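Local atomic coordinates of hypothetical protein Atu3615 (Agrobacterium tumefaciens str. C58, PDB entry 1ZNP), a protein that is of unknown function but belongs to the cupin superfamily (DUF985), a family of beta-barrel proteins, and crystallises with two chains in its assembly. Residues 57-62 with 132-137; 73-78 with 109-114. One frame throughout, in Å; residues are numbered along the deposited sequence.

Contact 1: residues 57-62 with 132-137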
loop_
_atom_site.group_PDB
_atom_site.type_symbol
_atom_site.label_atom_id
_atom_site.label_comp_id
_atom_site.label_asym_id
_atom_site.label_seq_id
_atom_site.Cartn_x
_atom_site.Cartn_y
_atom_site.Cartn_z
ATOM N N ARG A 57 17.627 -2.354 -1.994
ATOM C CA ARG A 57 17.027 -3.507 -1.353
ATOM C C ARG A 57 17.992 -4.175 -0.374
ATOM O O ARG A 57 19.217 -4.079 -0.518
ATOM C CB ARG A 57 16.542 -4.526 -2.401
ATOM C CG ARG A 57 17.644 -5.232 -3.154
ATOM C CD ARG A 57 17.115 -5.997 -4.367
ATOM N NE ARG A 57 18.195 -6.214 -5.331
ATOM C CZ ARG A 57 19.164 -7.123 -5.208
ATOM N NH1 ARG A 57 19.212 -7.943 -4.169
ATOM N NH2 ARG A 57 20.118 -7.185 -6.118
ATOM N N VAL A 58 17.409 -4.809 0.644
ATOM C CA VAL A 58 18.148 -5.542 1.648
ATOM C C VAL A 58 17.888 -6.974 1.196
ATOM O O VAL A 58 16.773 -7.483 1.319
ATOM C CB VAL A 58 17.574 -5.277 3.046
ATOM C CG1 VAL A 58 18.393 -5.995 4.088
ATOM C CG2 VAL A 58 17.556 -3.771 3.319
ATOM N N THR A 59 18.927 -7.606 0.656
ATOM C CA THR A 59 18.827 -8.947 0.087
ATOM C C THR A 59 18.347 -10.109 0.926
ATOM O O THR A 59 17.623 -10.966 0.426
ATOM C CB THR A 59 20.176 -9.396 -0.541
ATOM O OG1 THR A 59 21.152 -9.579 0.493
ATOM C CG2 THR A 59 20.683 -8.361 -1.541
ATOM N N ASP A 60 18.720 -10.151 2.198
ATOM C CA ASP A 60 18.363 -11.293 3.031
ATOM C C ASP A 60 17.678 -10.999 4.351
ATOM O O ASP A 60 17.805 -11.763 5.311
ATOM C CB ASP A 60 19.626 -12.090 3.300
ATOM C CG ASP A 60 20.787 -11.199 3.739
ATOM O OD1 ASP A 60 21.938 -11.515 3.385
ATOM O OD2 ASP A 60 20.552 -10.191 4.441
ATOM N N ALA A 61 16.947 -9.899 4.409
ATOM C CA ALA A 61 16.269 -9.560 5.642
ATOM C C ALA A 61 15.099 -8.650 5.366
ATOM O O ALA A 61 15.120 -7.872 4.410
ATOM C CB ALA A 61 17.235 -8.888 6.597
ATOM N N VAL A 62 14.085 -8.786 6.216
ATOM C CA VAL A 62 12.868 -8.005 6.175
ATOM C C VAL A 62 13.099 -6.684 6.925
ATOM O O VAL A 62 13.637 -6.664 8.039
ATOM C CB VAL A 62 11.726 -8.754 6.891
ATOM C CG1 VAL A 62 10.510 -7.847 7.047
ATOM C CG2 VAL A 62 11.371 -10.009 6.122
ATOM N N SER A 132 24.784 -6.875 2.457
ATOM C CA SER A 132 23.486 -7.352 1.984
ATOM C C SER A 132 22.647 -6.152 1.545
ATOM O O SER A 132 21.417 -6.149 1.644
ATOM C CB SER A 132 22.769 -8.107 3.100
ATOM O OG SER A 132 23.518 -9.249 3.467
ATOM N N PHE A 133 23.346 -5.132 1.064
ATOM C CA PHE A 133 22.743 -3.893 0.618
ATOM C C PHE A 133 23.086 -3.700 -0.851
ATOM O O PHE A 133 24.240 -3.843 -1.249
ATOM C CB PHE A 133 23.322 -2.744 1.427
ATOM C CG PHE A 133 22.703 -1.419 1.132
ATOM C CD1 PHE A 133 21.486 -1.061 1.717
ATOM C CD2 PHE A 133 23.330 -0.519 0.271
ATOM C CE1 PHE A 133 20.896 0.171 1.453
ATOM C CE2 PHE A 133 22.750 0.721 -0.006
ATOM C CZ PHE A 133 21.524 1.069 0.590
ATOM N N VAL A 134 22.080 -3.388 -1.658
ATOM C CA VAL A 134 22.294 -3.167 -3.079
ATOM C C VAL A 134 21.370 -2.080 -3.582
ATOM O O VAL A 134 20.176 -2.068 -3.268
ATOM C CB VAL A 134 22.006 -4.418 -3.910
ATOM C CG1 VAL A 134 22.330 -4.135 -5.371
ATOM C CG2 VAL A 134 22.803 -5.588 -3.391
HETATM N N MSE A 135 21.918 -1.175 -4.378
HETATM C CA MSE A 135 21.129 -0.090 -4.934
HETATM C C MSE A 135 20.962 -0.265 -6.423
HETATM O O MSE A 135 21.727 -0.991 -7.063
HETATM C CB MSE A 135 21.806 1.245 -4.662
HETATM C CG MSE A 135 21.841 1.593 -3.206
HETATM SE SE MSE A 135 22.776 3.222 -2.924
HETATM C CE MSE A 135 21.423 4.446 -3.604
ATOM N N ALA A 136 19.950 0.395 -6.971
ATOM C CA ALA A 136 19.711 0.338 -8.403
ATOM C C ALA A 136 20.546 1.446 -9.024
ATOM O O ALA A 136 20.941 2.386 -8.340
ATOM C CB ALA A 136 18.240 0.561 -8.700
ATOM N N GLU A 137 20.827 1.336 -10.312
ATOM C CA GLU A 137 21.599 2.365 -10.990
ATOM C C GLU A 137 20.731 3.613 -10.926
ATOM O O GLU A 137 19.517 3.532 -11.097
ATOM C CB GLU A 137 21.843 1.958 -12.446
ATOM C CG GLU A 137 22.153 0.472 -12.605
ATOM C CD GLU A 137 23.419 0.041 -11.868
ATOM O OE1 GLU A 137 23.498 -1.143 -11.456
ATOM O OE2 GLU A 137 24.335 0.883 -11.711
#
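Strands 56-58 and 133-135, far apart in sequence, pair as a small antiparallel sheet, and the chain turns away after Val58. Arg57 and Val134 form its hydrogen-bonded pair: Arg57 N donates to Val134 O at 2.9 Å, and Val134 N returns a longer bond of 3.2 Å to Arg57 O. Val58 faces Phe133 as the next, non-hydrogen-bonded pair, and Thr59 N extends the ladder to Ser132 O (3.0 Å), the donor tilted 33° from the carbonyl plane. In this cupin-superfamily protein the small sheet ties the chain leading into strand 63-68 to the chain that follows strand 117-124. Arg57 and Val134 share a face, where their side chains run alongside each other. CG of Arg57 sits between the backbone N and the carbonyl carbon (chi1 69°), and the extended chain beyond it sets Val134 CB over the guanidinium face, toward its rim, with Arg57 NH2 3.8 Å from Val134 CG1. The methyl Thr59 CG2 crosses to Val134 CG2 at 4.0 Å, a use for the apolar half of a threonine. Beyond the strand, Ser132 OG donates to Asp60 OD1 (2.8 Å) on the carboxylate's syn side, 22° out of its plane, while Asp60 OD2 takes a salt bridge from Arg37.

Contact 2: residues 73-78 with 109-114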
loop_
_atom_site.group_PDB
_atom_site.type_symbol
_atom_site.label_atom_id
_atom_site.label_comp_id
_atom_site.label_asym_id
_atom_site.label_seq_id
_atom_site.Cartn_x
_atom_site.Cartn_y
_atom_site.Cartn_z
ATOM N N ILE A 73 5.069 9.797 4.620
ATOM C CA ILE A 73 6.007 9.424 3.581
ATOM C C ILE A 73 5.343 8.541 2.539
ATOM O O ILE A 73 4.356 7.862 2.813
ATOM C CB ILE A 73 7.230 8.658 4.187
ATOM C CG1 ILE A 73 8.404 9.619 4.386
ATOM C CG2 ILE A 73 7.622 7.464 3.305
ATOM C CD1 ILE A 73 9.637 8.966 4.979
ATOM N N ALA A 74 5.881 8.578 1.326
ATOM C CA ALA A 74 5.383 7.723 0.271
ATOM C C ALA A 74 6.459 6.640 0.154
ATOM O O ALA A 74 7.608 6.921 -0.205
ATOM C CB ALA A 74 5.257 8.484 -1.004
ATOM N N LEU A 75 6.083 5.414 0.509
ATOM C CA LEU A 75 6.985 4.269 0.465
ATOM C C LEU A 75 6.587 3.406 -0.727
ATOM O O LEU A 75 5.433 2.994 -0.847
ATOM C CB LEU A 75 6.879 3.472 1.764
ATOM C CG LEU A 75 7.929 2.389 1.993
ATOM C CD1 LEU A 75 9.305 2.992 2.052
ATOM C CD2 LEU A 75 7.640 1.685 3.295
ATOM N N HIS A 76 7.545 3.150 -1.610
ATOM C CA HIS A 76 7.311 2.366 -2.814
ATOM C C HIS A 76 8.013 1.021 -2.729
ATOM O O HIS A 76 9.201 0.959 -2.418
ATOM C CB HIS A 76 7.819 3.146 -4.021
ATOM C CG HIS A 76 7.358 4.574 -4.053
ATOM N ND1 HIS A 76 6.056 4.935 -4.333
ATOM C CD2 HIS A 76 8.026 5.730 -3.819
ATOM C CE1 HIS A 76 5.943 6.251 -4.271
ATOM N NE2 HIS A 76 7.121 6.756 -3.961
ATOM N N LEU A 77 7.273 -0.051 -2.999
ATOM C CA LEU A 77 7.824 -1.398 -2.955
ATOM C C LEU A 77 7.658 -2.112 -4.288
ATOM O O LEU A 77 6.618 -2.004 -4.938
ATOM C CB LEU A 77 7.132 -2.241 -1.878
ATOM C CG LEU A 77 7.016 -1.708 -0.453
ATOM C CD1 LEU A 77 6.772 -2.897 0.483
ATOM C CD2 LEU A 77 8.293 -0.958 -0.056
ATOM N N SER A 78 8.686 -2.855 -4.678
ATOM C CA SER A 78 8.665 -3.610 -5.919
ATOM C C SER A 78 9.431 -4.896 -5.687
ATOM O O SER A 78 10.665 -4.909 -5.703
ATOM C CB SER A 78 9.312 -2.806 -7.042
ATOM O OG SER A 78 9.261 -3.542 -8.251
ATOM N N GLN A 109 12.938 -1.057 -2.779
ATOM C CA GLN A 109 12.255 -0.023 -2.014
ATOM C C GLN A 109 12.843 1.376 -2.165
ATOM O O GLN A 109 14.051 1.546 -2.292
ATOM C CB GLN A 109 12.242 -0.402 -0.533
ATOM C CG GLN A 109 13.617 -0.532 0.083
ATOM C CD GLN A 109 13.564 -0.797 1.574
ATOM O OE1 GLN A 109 12.954 -0.035 2.330
ATOM N NE2 GLN A 109 14.208 -1.876 2.008
ATOM N N SER A 110 11.966 2.378 -2.160
ATOM C CA SER A 110 12.378 3.777 -2.266
ATOM C C SER A 110 11.314 4.600 -1.563
ATOM O O SER A 110 10.179 4.157 -1.420
ATOM C CB SER A 110 12.498 4.217 -3.729
ATOM O OG SER A 110 11.270 4.094 -4.408
ATOM N N ALA A 111 11.679 5.792 -1.110
ATOM C CA ALA A 111 10.727 6.620 -0.408
ATOM C C ALA A 111 11.042 8.103 -0.530
ATOM O O ALA A 111 12.114 8.494 -0.976
ATOM C CB ALA A 111 10.688 6.211 1.059
ATOM N N GLU A 112 10.081 8.928 -0.141
ATOM C CA GLU A 112 10.247 10.368 -0.176
ATOM C C GLU A 112 9.297 10.979 0.846
ATOM O O GLU A 112 8.216 10.445 1.102
ATOM C CB GLU A 112 9.949 10.917 -1.578
ATOM C CG GLU A 112 8.559 10.596 -2.072
ATOM C CD GLU A 112 8.521 9.515 -3.160
ATOM O OE1 GLU A 112 7.408 9.278 -3.696
ATOM O OE2 GLU A 112 9.579 8.915 -3.480
ATOM N N SER A 113 9.722 12.080 1.450
ATOM C CA SER A 113 8.904 12.775 2.431
ATOM C C SER A 113 7.863 13.592 1.668
ATOM O O SER A 113 8.143 14.091 0.579
ATOM C CB SER A 113 9.781 13.706 3.279
ATOM O OG SER A 113 9.002 14.436 4.206
ATOM N N LEU A 114 6.668 13.727 2.229
ATOM C CA LEU A 114 5.620 14.492 1.569
ATOM C C LEU A 114 5.513 15.904 2.130
ATOM O O LEU A 114 4.582 16.640 1.818
ATOM C CB LEU A 114 4.283 13.765 1.698
ATOM C CG LEU A 114 4.325 12.346 1.134
ATOM C CD1 LEU A 114 2.973 11.681 1.277
ATOM C CD2 LEU A 114 4.732 12.387 -0.326
#
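His76 NE2 donates to Glu112 OE1 across 2.6 Å, a nearly straight bond (171°) between two neighbouring strands of the cupin-family sheet. Strands 73-78 and 108-113 run antiparallel, their axes 4.7 Å apart at closest approach. Glu112 lies one hydrogen-bonded pair along from the His76-Ser110 pair on the same face; its chain bends at chi2 (-107°) and swings the carboxylate back to the imidazole edge. The oxygen lies in the ring plane, yet the ring nitrogen meets it from above the carboxylate plane, 40° out. The second ring nitrogen, ND1, bonds to Thr86 OG1, so both nitrogens are engaged and the ring's rotation is restrained. Arg98 of the second subunit packs on His76, so this side of the sheet borders the subunit interface. Small Ala74 leaves room beside the acid, and its backbone N bonds Glu112 O at 3.0 Å. The face with Ile73, Leu75 and Leu77 is largely apolar: Leu75 CD1 rests 3.6 Å from Ala111 CB, where a side chain of one methyl admits the branched leucine. Gln109 joins this face, its buried amide bonded to Trp65 and Glu63. Beside it, Leu77 CD2 lies 4.0 Å from Gln109 CB.

Strand 108-113 brings the two contacts together, although their centres are 15 Å apart. The Gln109 end of contact 2 meets contact 1 directly: Val58 CG2 lies 4.1 Å from Gln109 NE2, an approach by packing. Trp108, just before segment 109-114, also touches Arg57 of strand 56-58 and Ala136, just past strand 133-135. Along the chain, both segments of contact 2 fall between those of contact 1; the 57-62/132-137 pairing therefore spans the longer loop. Their surroundings differ: contact 2 is buried and reaches the second subunit, whereas contact 1 is partly buried and touches no other chain of the assembly.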